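Local coordinates for adenylate kinase (Thermus thermophilus, PDB 3CM0), which catalyses the reversible transfer of the terminal phosphate of ATP to AMP, giving two ADP and helping to balance adenine nucleotides in the cell, at residues Leu33-Ile38 against Phe85-Ala90; Asp66-Leu71 against Leu89-Ala94; Glu74-Arg79 against Ser100-Arg105. All coordinates share one frame; numbering follows the deposited sequence.

Contact 1: residues Leu33-Ile38 against Phe85-Ala90; sequences LSTGDI and FPRTLA
Thr35 meets Phe85 and Arg87 through the two branches of its side chain, which part at CB. CB itself stands back, 5.2 Å from Phe85 CD2, and the contact is made one bond further out. With chi1 at 60°, OG1 sits between the backbone N and the carbonyl carbon, and CG2 lies anti to that carbon. The methyl branch comes obliquely to the Phe85 ring, CG2 to CD2 4.2 Å. The hydroxyl branch faces the guanidinium of Arg87 at its edge, near its plane, with OG1 3.8 Å from NH1, too long for a hydrogen bond. The polar partner of NH1 is instead Gly84 O, and NH1 also lies at the edge of the Phe85 ring, in its plane. The chain of Arg87 bends at chi3 (-71°) to bring the group back there.

In the P-loop NTPase fold of adenylate kinases, Thr35 belongs to the NMP region, while Phe85, Pro86 and Arg87 lie in the loop between strand 79-83 and helix 89-101. All four are predicted AMP-binding residues, so the contact probably joins two walls of that pocket. The peptide bond before Pro86 is cis, and Pro86 CB lies 4.1 Å above one face of the Phe85 ring. Ser34 N-caps the helix that carries Thr35: its OG accepts from Asp37 N at 3.0 Å, with an N-H...O angle of 164°. Thr88 caps helix 89-101 in the same manner, its OG1 bonding to Gln91 N.

Contact 2: residues Asp66-Leu71 against Leu89-Ala94; sequences DLILEL and LAQAEA
Leu69 on helix 65-75 packs against Ala94 on helix 89-101, two helices joined in sequence through strand 79-83 of the parallel sheet in this P-loop NTPase fold. The 155 Å² buried between the segments comes from four residues, two on each helix, and no hydrogen bond crosses between them.

The apolar part of the contact rests on Leu69 and Ala94, whose CA atoms, 7.4 Å apart, are the closest pair across the segments. Leu69 CG comes within 3.8 Å of Ala94 CB, and CD1, to one side of CG, lies 3.9 Å from Ala94 O, against the backbone of the last residue of the segment. A chi1 of -86° turns CG away from the carbonyl carbon and beside the backbone N, which points this branch carbon at Ala94 and spreads the two methyls to its sides. Each helix is held by regular bonds from N to the O four residues back, among them Ala94 N to Ala90 O.

The mixed apolar and polar part pairs Ile68, next to Leu69, with Gln91, about one turn before Ala94; both are buried and approach more loosely. Ile68 also touches Phe85 and Arg87, and so borders the predicted AMP site, of which Gln91 is itself a member. The Gln91 amide is fixed at both ends by residues beyond the two segments: OE1 accepts from Arg87 N, and NE2 bonds to Asp65 OD1 near the start of helix 65-75. These two bonds set the rotation of the carboxamide and satisfy a buried polar group. Toward Ile68 the amide offers its nitrogen, with NE2 4.4 Å from CD1, a van der Waals approach.

Contact 3: residues Glu74-Arg79 against Ser100-Arg105; sequences EELAER and SETGTR
Leu76 and Thr102 meet tip to tip where helix 65-75 gives way to strand 79-83 and helix 89-101 to strand 104-113, two helix-to-strand connections of the α/β fold, leading into its parallel sheet. Strand 4-10 runs between these strands: Glu78 bonds through its backbone to Gln5, and Arg105 to Gly4 and Ala6.

The van der Waals contact falls to a single leucine methyl. Leu76 CD1 sits 3.5 Å from Thr102 CG2 and 3.4 Å from Thr102 OG1, so it rests on both branches of the threonine, and 4.3 Å from Thr104 OG1; a chi2 of 175° extends the leucine to that point. The same side chain touches Leu98 on helix 89-101.

Backbone geometry shapes the second turn. Gly103 has a positive phi of 66° and closes a Schellman motif, with its N bonded to Ser100 O.

The polar contacts run through the threonine hydroxyls. The single proton of Thr102 OG1 is shared between Leu98 O and Leu99 O, and Thr104 OG1 may donate to Thr102 OG1 at 2.9 Å. One water bridges the segments, donating to Ala77 O at 2.7 Å and bonded to Thr104 OG1 at 2.6 Å.

Overall arrangement
Contacts 1 and 2, centres about 8 Å apart, touch: Thr35 CG2 packs on Ile68 CG2, and Phe85 CE2 lies by Gln91 OE1. The centre of contact 3 is about 15 Å from that of contact 1, which it touches through Glu75 on Ile38, and about 14 Å from that of contact 2. Contacts 2 and 3 share helices 65-75 and 89-101; contact 1 reaches the start of helix 89-101. In sequence the segments run 33-38, 66-71, 74-79, 85-90, 89-94 and 100-105, so contact 3 interleaves with both others, and contacts 1 and 2 overlap at Leu89 and Ala90. The helix pair thus joins the predicted AMP site to the turns into two inner strands of the sheet at contact 3.

Contact 1: residues Leu33-Ile38 against Phe85-Ala90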
ATOM      1  N   LEU A  33      -4.680  -1.955   7.010  1.00 23.65           N
ATOM      2  CA  LEU A  33      -3.903  -3.129   7.310  1.00 24.04           C
ATOM      3  C   LEU A  33      -2.417  -3.016   6.987  1.00 30.04           C
ATOM      4  O   LEU A  33      -2.011  -2.367   6.027  1.00 31.11           O
ATOM      5  CB  LEU A  33      -4.479  -4.330   6.557  1.00 19.50           C
ATOM      6  CG  LEU A  33      -5.972  -4.598   6.708  1.00 28.62           C
ATOM      7  CD1 LEU A  33      -6.294  -5.930   6.056  1.00 26.20           C
ATOM      8  CD2 LEU A  33      -6.361  -4.595   8.177  1.00 33.40           C
ATOM      9  N   SER A  34      -1.606  -3.665   7.810  1.00 33.45           N
ATOM     10  CA  SER A  34      -0.169  -3.708   7.584  1.00 35.92           C
ATOM     11  C   SER A  34       0.219  -5.145   7.877  1.00 36.28           C
ATOM     12  O   SER A  34       0.152  -5.595   9.035  1.00 31.20           O
ATOM     13  CB  SER A  34       0.596  -2.775   8.534  1.00 37.42           C
ATOM     14  OG  SER A  34       1.964  -3.178   8.595  1.00 39.11           O
ATOM     15  N   THR A  35       0.598  -5.877   6.835  1.00 37.02           N
ATOM     16  CA  THR A  35       0.986  -7.267   7.026  1.00 42.57           C
ATOM     17  C   THR A  35       2.193  -7.325   7.980  1.00 39.31           C
ATOM     18  O   THR A  35       2.223  -8.132   8.914  1.00 38.17           O
ATOM     19  CB  THR A  35       1.296  -7.965   5.640  1.00 44.32           C
ATOM     20  OG1 THR A  35       2.368  -7.293   4.959  1.00 40.74           O
ATOM     21  CG2 THR A  35       0.056  -7.916   4.739  1.00 43.48           C
ATOM     22  N   GLY A  36       3.168  -6.443   7.765  1.00 38.51           N
ATOM     23  CA  GLY A  36       4.342  -6.423   8.628  1.00 36.15           C
ATOM     24  C   GLY A  36       4.016  -6.212  10.105  1.00 31.39           C
ATOM     25  O   GLY A  36       4.540  -6.918  10.972  1.00 30.87           O
ATOM     26  N   ASP A  37       3.161  -5.234  10.406  1.00 31.77           N
ATOM     27  CA  ASP A  37       2.791  -4.953  11.801  1.00 35.23           C
ATOM     28  C   ASP A  37       2.089  -6.118  12.501  1.00 31.14           C
ATOM     29  O   ASP A  37       2.403  -6.473  13.645  1.00 33.49           O
ATOM     30  CB  ASP A  37       1.881  -3.719  11.880  1.00 34.66           C
ATOM     31  CG  ASP A  37       2.604  -2.430  11.522  1.00 39.02           C
ATOM     32  OD1 ASP A  37       3.845  -2.400  11.647  1.00 40.07           O
ATOM     33  OD2 ASP A  37       1.933  -1.444  11.128  1.00 38.68           O
ATOM     34  N   ILE A  38       1.122  -6.713  11.820  1.00 37.36           N
ATOM     35  CA  ILE A  38       0.375  -7.831  12.399  1.00 31.86           C
ATOM     36  C   ILE A  38       1.314  -8.975  12.797  1.00 33.38           C
ATOM     37  O   ILE A  38       1.262  -9.497  13.919  1.00 32.06           O
ATOM     38  CB  ILE A  38      -0.684  -8.317  11.373  1.00 44.84           C
ATOM     39  CG1 ILE A  38      -1.565  -7.130  10.971  1.00 44.34           C
ATOM     40  CG2 ILE A  38      -1.509  -9.449  11.943  1.00 39.79           C
ATOM     41  CD1 ILE A  38      -2.439  -7.389   9.759  1.00 45.74           C
ATOM     42  N   PHE A  85       0.472  -3.118  -0.014  1.00 32.17           N
ATOM     43  CA  PHE A  85       0.057  -4.458  -0.437  1.00 22.95           C
ATOM     44  C   PHE A  85      -1.109  -4.312  -1.435  1.00 18.70           C
ATOM     45  O   PHE A  85      -1.978  -3.470  -1.249  1.00 17.10           O
ATOM     46  CB  PHE A  85      -0.387  -5.308   0.771  1.00 21.37           C
ATOM     47  CG  PHE A  85      -0.623  -6.747   0.445  1.00 20.32           C
ATOM     48  CD1 PHE A  85      -1.873  -7.181   0.043  1.00 16.97           C
ATOM     49  CD2 PHE A  85       0.420  -7.671   0.514  1.00 19.49           C
ATOM     50  CE1 PHE A  85      -2.097  -8.516  -0.296  1.00 20.04           C
ATOM     51  CE2 PHE A  85       0.206  -9.005   0.176  1.00 18.89           C
ATOM     52  CZ  PHE A  85      -1.053  -9.425  -0.227  1.00 17.00           C
ATOM     53  N   PRO A  86      -1.140  -5.126  -2.522  1.00 12.71           N
ATOM     54  CA  PRO A  86      -0.163  -6.162  -2.873  1.00 12.77           C
ATOM     55  C   PRO A  86       1.137  -5.583  -3.410  1.00 12.05           C
ATOM     56  O   PRO A  86       1.184  -4.430  -3.835  1.00 16.39           O
ATOM     57  CB  PRO A  86      -0.885  -7.000  -3.947  1.00 11.61           C
ATOM     58  CG  PRO A  86      -1.692  -5.988  -4.684  1.00 11.94           C
ATOM     59  CD  PRO A  86      -2.233  -5.066  -3.509  1.00 13.21           C
ATOM     60  N   ARG A  87       2.187  -6.401  -3.354  1.00 14.94           N
ATOM     61  CA  ARG A  87       3.492  -6.004  -3.866  1.00 19.24           C
ATOM     62  C   ARG A  87       3.766  -6.762  -5.163  1.00 20.61           C
ATOM     63  O   ARG A  87       4.535  -6.311  -5.988  1.00 20.04           O
ATOM     64  CB  ARG A  87       4.599  -6.325  -2.848  1.00 16.10           C
ATOM     65  CG  ARG A  87       4.563  -5.468  -1.586  1.00 21.78           C
ATOM     66  CD  ARG A  87       5.646  -5.913  -0.596  1.00 32.89           C
ATOM     67  NE  ARG A  87       5.374  -7.209   0.046  1.00 36.15           N
ATOM     68  CZ  ARG A  87       4.530  -7.394   1.062  1.00 40.77           C
ATOM     69  NH1 ARG A  87       3.851  -6.379   1.580  1.00 34.81           N
ATOM     70  NH2 ARG A  87       4.372  -8.605   1.579  1.00 52.16           N
ATOM     71  N   THR A  88       3.140  -7.917  -5.334  1.00 20.08           N
ATOM     72  CA  THR A  88       3.360  -8.716  -6.534  1.00 17.45           C
ATOM     73  C   THR A  88       2.061  -9.074  -7.215  1.00 19.59           C
ATOM     74  O   THR A  88       0.995  -9.035  -6.623  1.00 16.70           O
ATOM     75  CB  THR A  88       4.042 -10.042  -6.209  1.00 19.72           C
ATOM     76  OG1 THR A  88       3.111 -10.874  -5.484  1.00 15.88           O
ATOM     77  CG2 THR A  88       5.290  -9.819  -5.333  1.00 21.28           C
ATOM     78  N   LEU A  89       2.153  -9.469  -8.474  1.00 13.63           N
ATOM     79  CA  LEU A  89       0.965  -9.881  -9.199  1.00 13.40           C
ATOM     80  C   LEU A  89       0.327 -11.115  -8.566  1.00 15.07           C
ATOM     81  O   LEU A  89      -0.877 -11.241  -8.522  1.00 14.09           O
ATOM     82  CB  LEU A  89       1.371 -10.168 -10.661  1.00 21.54           C
ATOM     83  CG  LEU A  89       0.330 -10.088 -11.761  1.00 22.68           C
ATOM     84  CD1 LEU A  89      -0.426  -8.767 -11.667  1.00 18.68           C
ATOM     85  CD2 LEU A  89       1.060 -10.211 -13.158  1.00 19.27           C
ATOM     86  N   ALA A  90       1.129 -12.030  -8.050  1.00 12.77           N
ATOM     87  CA  ALA A  90       0.576 -13.237  -7.411  1.00 17.25           C
ATOM     88  C   ALA A  90      -0.270 -12.815  -6.202  1.00 11.00           C
ATOM     89  O   ALA A  90      -1.363 -13.361  -5.948  1.00 12.94           O
ATOM     90  CB  ALA A  90       1.696 -14.180  -6.951  1.00 15.80           C
TER

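Contact 2: residues Asp66-Leu71 against Leu89-Ala94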
ATOM      1  N   ASP A  66       0.794 -17.606   1.313  1.00 18.03           N
ATOM      2  CA  ASP A  66      -0.420 -18.178   1.889  1.00 23.20           C
ATOM      3  C   ASP A  66      -0.667 -17.738   3.320  1.00 17.34           C
ATOM      4  O   ASP A  66      -1.820 -17.599   3.761  1.00 17.97           O
ATOM      5  CB  ASP A  66      -0.414 -19.697   1.747  1.00 26.14           C
ATOM      6  CG  ASP A  66       0.714 -20.357   2.498  1.00 41.38           C
ATOM      7  OD1 ASP A  66       1.688 -19.667   2.872  1.00 44.29           O
ATOM      8  OD2 ASP A  66       0.621 -21.588   2.703  1.00 50.17           O
ATOM      9  N   LEU A  67       0.406 -17.480   4.049  1.00 19.96           N
ATOM     10  CA  LEU A  67       0.266 -17.032   5.426  1.00 21.01           C
ATOM     11  C   LEU A  67      -0.149 -15.558   5.452  1.00 20.01           C
ATOM     12  O   LEU A  67      -0.964 -15.140   6.262  1.00 15.45           O
ATOM     13  CB  LEU A  67       1.597 -17.247   6.153  1.00 27.94           C
ATOM     14  CG  LEU A  67       1.558 -16.876   7.629  1.00 34.58           C
ATOM     15  CD1 LEU A  67       0.431 -17.641   8.292  1.00 27.49           C
ATOM     16  CD2 LEU A  67       2.892 -17.205   8.273  1.00 43.42           C
ATOM     17  N   ILE A  68       0.410 -14.752   4.556  1.00 18.53           N
ATOM     18  CA  ILE A  68       0.037 -13.343   4.496  1.00 15.17           C
ATOM     19  C   ILE A  68      -1.470 -13.219   4.161  1.00 10.16           C
ATOM     20  O   ILE A  68      -2.182 -12.428   4.757  1.00 12.84           O
ATOM     21  CB  ILE A  68       0.854 -12.628   3.380  1.00 18.85           C
ATOM     22  CG1 ILE A  68       2.343 -12.640   3.759  1.00 22.60           C
ATOM     23  CG2 ILE A  68       0.332 -11.213   3.168  1.00 17.74           C
ATOM     24  CD1 ILE A  68       3.236 -12.038   2.704  1.00 32.67           C
ATOM     25  N   LEU A  69      -1.930 -13.971   3.168  1.00 11.04           N
ATOM     26  CA  LEU A  69      -3.344 -13.914   2.809  1.00 12.09           C
ATOM     27  C   LEU A  69      -4.217 -14.459   3.957  1.00 16.21           C
ATOM     28  O   LEU A  69      -5.308 -13.974   4.162  1.00 14.76           O
ATOM     29  CB  LEU A  69      -3.607 -14.692   1.516  1.00 15.37           C
ATOM     30  CG  LEU A  69      -3.398 -13.901   0.192  1.00 14.36           C
ATOM     31  CD1 LEU A  69      -4.503 -12.911   0.047  1.00 17.86           C
ATOM     32  CD2 LEU A  69      -2.035 -13.192   0.178  1.00 14.24           C
ATOM     33  N   GLU A  70      -3.730 -15.467   4.682  1.00 17.71           N
ATOM     34  CA  GLU A  70      -4.473 -15.986   5.839  1.00 16.72           C
ATOM     35  C   GLU A  70      -4.648 -14.866   6.890  1.00 16.54           C
ATOM     36  O   GLU A  70      -5.746 -14.671   7.447  1.00 19.59           O
ATOM     37  CB  GLU A  70      -3.726 -17.171   6.464  1.00 17.56           C
ATOM     38  CG  GLU A  70      -4.301 -17.583   7.871  1.00 22.20           C
ATOM     39  CD  GLU A  70      -5.722 -18.078   7.784  1.00 17.85           C
ATOM     40  OE1 GLU A  70      -6.063 -18.666   6.736  1.00 17.65           O
ATOM     41  OE2 GLU A  70      -6.499 -17.916   8.757  1.00 19.16           O
ATOM     42  N   LEU A  71      -3.566 -14.133   7.163  1.00 15.65           N
ATOM     43  CA  LEU A  71      -3.632 -13.031   8.125  1.00 14.93           C
ATOM     44  C   LEU A  71      -4.586 -11.946   7.665  1.00 18.59           C
ATOM     45  O   LEU A  71      -5.274 -11.347   8.472  1.00 16.53           O
ATOM     46  CB  LEU A  71      -2.254 -12.425   8.361  1.00 15.34           C
ATOM     47  CG  LEU A  71      -1.292 -13.303   9.157  1.00 25.46           C
ATOM     48  CD1 LEU A  71       0.057 -12.617   9.300  1.00 31.07           C
ATOM     49  CD2 LEU A  71      -1.897 -13.604  10.531  1.00 26.63           C
ATOM     50  N   LEU A  89       2.153  -9.469  -8.474  1.00 13.63           N
ATOM     51  CA  LEU A  89       0.965  -9.881  -9.199  1.00 13.40           C
ATOM     52  C   LEU A  89       0.327 -11.115  -8.566  1.00 15.07           C
ATOM     53  O   LEU A  89      -0.877 -11.241  -8.522  1.00 14.09           O
ATOM     54  CB  LEU A  89       1.371 -10.168 -10.661  1.00 21.54           C
ATOM     55  CG  LEU A  89       0.330 -10.088 -11.761  1.00 22.68           C
ATOM     56  CD1 LEU A  89      -0.426  -8.767 -11.667  1.00 18.68           C
ATOM     57  CD2 LEU A  89       1.060 -10.211 -13.158  1.00 19.27           C
ATOM     58  N   ALA A  90       1.129 -12.030  -8.050  1.00 12.77           N
ATOM     59  CA  ALA A  90       0.576 -13.237  -7.411  1.00 17.25           C
ATOM     60  C   ALA A  90      -0.270 -12.815  -6.202  1.00 11.00           C
ATOM     61  O   ALA A  90      -1.363 -13.361  -5.948  1.00 12.94           O
ATOM     62  CB  ALA A  90       1.696 -14.180  -6.951  1.00 15.80           C
ATOM     63  N   GLN A  91       0.221 -11.826  -5.471  1.00 12.92           N
ATOM     64  CA  GLN A  91      -0.531 -11.346  -4.303  1.00 13.99           C
ATOM     65  C   GLN A  91      -1.796 -10.608  -4.758  1.00 14.56           C
ATOM     66  O   GLN A  91      -2.860 -10.697  -4.120  1.00 13.31           O
ATOM     67  CB  GLN A  91       0.372 -10.422  -3.461  1.00 15.96           C
ATOM     68  CG  GLN A  91       1.436 -11.155  -2.670  1.00 13.06           C
ATOM     69  CD  GLN A  91       2.537 -10.212  -2.170  1.00 15.00           C
ATOM     70  OE1 GLN A  91       2.477  -9.023  -2.418  1.00 18.11           O
ATOM     71  NE2 GLN A  91       3.531 -10.751  -1.472  1.00 19.98           N
ATOM     72  N   ALA A  92      -1.706  -9.878  -5.870  1.00 10.77           N
ATOM     73  CA  ALA A  92      -2.886  -9.152  -6.358  1.00 11.33           C
ATOM     74  C   ALA A  92      -3.955 -10.151  -6.733  1.00  8.44           C
ATOM     75  O   ALA A  92      -5.137  -9.966  -6.436  1.00  9.76           O
ATOM     76  CB  ALA A  92      -2.541  -8.275  -7.593  1.00 11.19           C
ATOM     77  N   GLU A  93      -3.559 -11.208  -7.441  1.00  8.49           N
ATOM     78  CA  GLU A  93      -4.531 -12.215  -7.827  1.00  9.99           C
ATOM     79  C   GLU A  93      -5.169 -12.923  -6.608  1.00 13.15           C
ATOM     80  O   GLU A  93      -6.393 -13.083  -6.525  1.00 12.18           O
ATOM     81  CB  GLU A  93      -3.832 -13.222  -8.735  1.00 12.00           C
ATOM     82  CG  GLU A  93      -3.515 -12.571 -10.104  1.00  9.91           C
ATOM     83  CD  GLU A  93      -2.808 -13.532 -11.062  1.00 21.02           C
ATOM     84  OE1 GLU A  93      -2.756 -14.732 -10.721  1.00 25.04           O
ATOM     85  OE2 GLU A  93      -2.331 -13.092 -12.148  1.00 19.22           O
ATOM     86  N   ALA A  94      -4.330 -13.313  -5.664  1.00 13.25           N
ATOM     87  CA  ALA A  94      -4.808 -13.989  -4.455  1.00 17.01           C
ATOM     88  C   ALA A  94      -5.737 -13.069  -3.669  1.00 14.00           C
ATOM     89  O   ALA A  94      -6.755 -13.504  -3.135  1.00 13.41           O
ATOM     90  CB  ALA A  94      -3.627 -14.406  -3.603  1.00 15.10           C
TER

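Contact 3: residues Glu74-Arg79 against Ser100-Arg105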
ATOM      1  N   GLU A  74      -8.049 -13.148   8.347  1.00 17.97           N
ATOM      2  CA  GLU A  74      -8.323 -13.040   9.810  1.00 16.44           C
ATOM      3  C   GLU A  74      -8.589 -11.611  10.264  1.00 22.95           C
ATOM      4  O   GLU A  74      -9.184 -11.375  11.336  1.00 20.28           O
ATOM      5  CB  GLU A  74      -7.140 -13.588  10.593  1.00 16.11           C
ATOM      6  CG  GLU A  74      -6.927 -15.081  10.366  1.00 16.64           C
ATOM      7  CD  GLU A  74      -5.719 -15.615  11.130  1.00 17.78           C
ATOM      8  OE1 GLU A  74      -5.258 -14.940  12.094  1.00 18.57           O
ATOM      9  OE2 GLU A  74      -5.239 -16.728  10.783  1.00 17.46           O
ATOM     10  N   GLU A  75      -8.122 -10.667   9.431  1.00 19.76           N
ATOM     11  CA  GLU A  75      -8.221  -9.225   9.644  1.00 26.45           C
ATOM     12  C   GLU A  75      -9.245  -8.496   8.799  1.00 35.39           C
ATOM     13  O   GLU A  75      -9.513  -7.330   9.075  1.00 34.95           O
ATOM     14  CB  GLU A  75      -6.865  -8.544   9.389  1.00 33.64           C
ATOM     15  CG  GLU A  75      -5.739  -8.897  10.335  1.00 43.80           C
ATOM     16  CD  GLU A  75      -5.846  -8.168  11.656  1.00 43.66           C
ATOM     17  OE1 GLU A  75      -6.087  -6.934  11.641  1.00 35.83           O
ATOM     18  OE2 GLU A  75      -5.687  -8.833  12.699  1.00 48.61           O
ATOM     19  N   LEU A  76      -9.819  -9.137   7.780  1.00 35.01           N
ATOM     20  CA  LEU A  76     -10.806  -8.419   6.990  1.00 32.53           C
ATOM     21  C   LEU A  76     -11.887  -8.027   8.014  1.00 40.35           C
ATOM     22  O   LEU A  76     -12.153  -8.697   9.017  1.00 41.21           O
ATOM     23  CB  LEU A  76     -11.514  -9.235   5.908  1.00 40.20           C
ATOM     24  CG  LEU A  76     -10.727  -9.488   4.627  1.00 38.83           C
ATOM     25  CD1 LEU A  76     -11.532 -10.408   3.728  1.00 46.42           C
ATOM     26  CD2 LEU A  76     -10.380  -8.200   3.915  1.00 34.06           C
ATOM     27  N   ALA A  77     -12.471  -6.897   7.656  1.00 34.67           N
ATOM     28  CA  ALA A  77     -13.541  -6.198   8.328  1.00 34.70           C
ATOM     29  C   ALA A  77     -14.407  -5.613   7.228  1.00 29.66           C
ATOM     30  O   ALA A  77     -14.074  -5.695   6.046  1.00 40.78           O
ATOM     31  CB  ALA A  77     -12.976  -5.108   9.186  1.00 28.67           C
ATOM     32  N   GLU A  78     -15.522  -5.033   7.633  1.00 29.39           N
ATOM     33  CA  GLU A  78     -16.465  -4.457   6.708  1.00 32.32           C
ATOM     34  C   GLU A  78     -15.755  -3.432   5.825  1.00 30.22           C
ATOM     35  O   GLU A  78     -16.085  -3.300   4.650  1.00 36.09           O
ATOM     36  CB  GLU A  78     -17.599  -3.757   7.458  1.00 40.91           C
ATOM     37  CG  GLU A  78     -18.370  -4.638   8.430  1.00 60.18           C
ATOM     38  CD  GLU A  78     -19.188  -3.820   9.419  1.00 70.44           C
ATOM     39  OE1 GLU A  78     -20.195  -3.200   9.005  1.00 74.80           O
ATOM     40  OE2 GLU A  78     -18.809  -3.790  10.613  1.00 73.90           O
ATOM     41  N   ARG A  79     -14.775  -2.729   6.384  1.00 18.30           N
ATOM     42  CA  ARG A  79     -14.082  -1.677   5.591  1.00 16.57           C
ATOM     43  C   ARG A  79     -12.585  -1.749   5.828  1.00  9.57           C
ATOM     44  O   ARG A  79     -12.113  -1.537   6.950  1.00 16.81           O
ATOM     45  CB  ARG A  79     -14.590  -0.295   6.003  1.00 18.51           C
ATOM     46  CG  ARG A  79     -16.074  -0.128   5.870  1.00 25.95           C
ATOM     47  CD  ARG A  79     -16.435   1.308   6.264  1.00 27.34           C
ATOM     48  NE  ARG A  79     -17.876   1.538   6.203  1.00 29.70           N
ATOM     49  CZ  ARG A  79     -18.509   2.448   6.937  1.00 36.68           C
ATOM     50  NH1 ARG A  79     -17.826   3.211   7.785  1.00 33.59           N
ATOM     51  NH2 ARG A  79     -19.824   2.588   6.842  1.00 36.76           N
ATOM     52  N   SER A 100     -13.384 -11.538  -3.276  1.00 16.19           N
ATOM     53  CA  SER A 100     -14.553 -12.119  -3.918  1.00 18.09           C
ATOM     54  C   SER A 100     -15.226 -13.096  -2.952  1.00 21.98           C
ATOM     55  O   SER A 100     -16.440 -13.038  -2.756  1.00 23.19           O
ATOM     56  CB  SER A 100     -14.160 -12.852  -5.202  1.00 22.61           C
ATOM     57  OG  SER A 100     -15.306 -13.438  -5.802  1.00 26.62           O
ATOM     58  N   GLU A 101     -14.436 -13.982  -2.351  1.00 20.23           N
ATOM     59  CA  GLU A 101     -14.976 -14.970  -1.396  1.00 22.52           C
ATOM     60  C   GLU A 101     -15.624 -14.399  -0.156  1.00 29.44           C
ATOM     61  O   GLU A 101     -16.547 -14.996   0.404  1.00 30.04           O
ATOM     62  CB  GLU A 101     -13.872 -15.928  -0.966  1.00 22.60           C
ATOM     63  CG  GLU A 101     -13.418 -16.850  -2.091  1.00 31.36           C
ATOM     64  CD  GLU A 101     -12.154 -17.638  -1.754  1.00 37.06           C
ATOM     65  OE1 GLU A 101     -11.476 -17.326  -0.744  1.00 40.01           O
ATOM     66  OE2 GLU A 101     -11.828 -18.563  -2.520  1.00 45.97           O
ATOM     67  N   THR A 102     -15.157 -13.239   0.286  1.00 20.93           N
ATOM     68  CA  THR A 102     -15.701 -12.636   1.487  1.00 18.28           C
ATOM     69  C   THR A 102     -16.749 -11.600   1.215  1.00 20.96           C
ATOM     70  O   THR A 102     -17.235 -10.944   2.148  1.00 23.05           O
ATOM     71  CB  THR A 102     -14.599 -11.993   2.288  1.00 21.04           C
ATOM     72  OG1 THR A 102     -13.954 -11.013   1.471  1.00 18.31           O
ATOM     73  CG2 THR A 102     -13.609 -13.044   2.719  1.00 20.61           C
ATOM     74  N   GLY A 103     -17.093 -11.434  -0.059  1.00 22.66           N
ATOM     75  CA  GLY A 103     -18.087 -10.439  -0.431  1.00 19.15           C
ATOM     76  C   GLY A 103     -17.653  -8.999  -0.194  1.00 25.67           C
ATOM     77  O   GLY A 103     -18.470  -8.135   0.162  1.00 24.26           O
ATOM     78  N   THR A 104     -16.366  -8.735  -0.410  1.00 16.84           N
ATOM     79  CA  THR A 104     -15.806  -7.391  -0.203  1.00 17.21           C
ATOM     80  C   THR A 104     -15.616  -6.715  -1.571  1.00 18.66           C
ATOM     81  O   THR A 104     -14.864  -7.207  -2.411  1.00 21.54           O
ATOM     82  CB  THR A 104     -14.447  -7.487   0.502  1.00 21.70           C
ATOM     83  OG1 THR A 104     -14.583  -8.211   1.729  1.00 21.01           O
ATOM     84  CG2 THR A 104     -13.903  -6.082   0.807  1.00 20.63           C
ATOM     85  N   ARG A 105     -16.302  -5.600  -1.789  1.00 16.99           N
ATOM     86  CA  ARG A 105     -16.214  -4.900  -3.057  1.00 21.02           C
ATOM     87  C   ARG A 105     -15.000  -3.976  -3.061  1.00 14.55           C
ATOM     88  O   ARG A 105     -14.800  -3.209  -2.114  1.00 15.44           O
ATOM     89  CB  ARG A 105     -17.500  -4.097  -3.272  1.00 23.60           C
ATOM     90  CG  ARG A 105     -17.468  -3.175  -4.471  1.00 31.03           C
ATOM     91  CD  ARG A 105     -18.870  -2.610  -4.738  1.00 46.53           C
ATOM     92  NE  ARG A 105     -18.893  -1.839  -5.974  1.00 65.81           N
ATOM     93  CZ  ARG A 105     -18.342  -0.638  -6.106  1.00 69.03           C
ATOM     94  NH1 ARG A 105     -17.737  -0.077  -5.074  1.00 78.32           N
ATOM     95  NH2 ARG A 105     -18.368  -0.008  -7.274  1.00 75.02           N
TER
HETATM   96  O   HOH W   1     -13.994  -7.719   4.190  1.00 42.01           O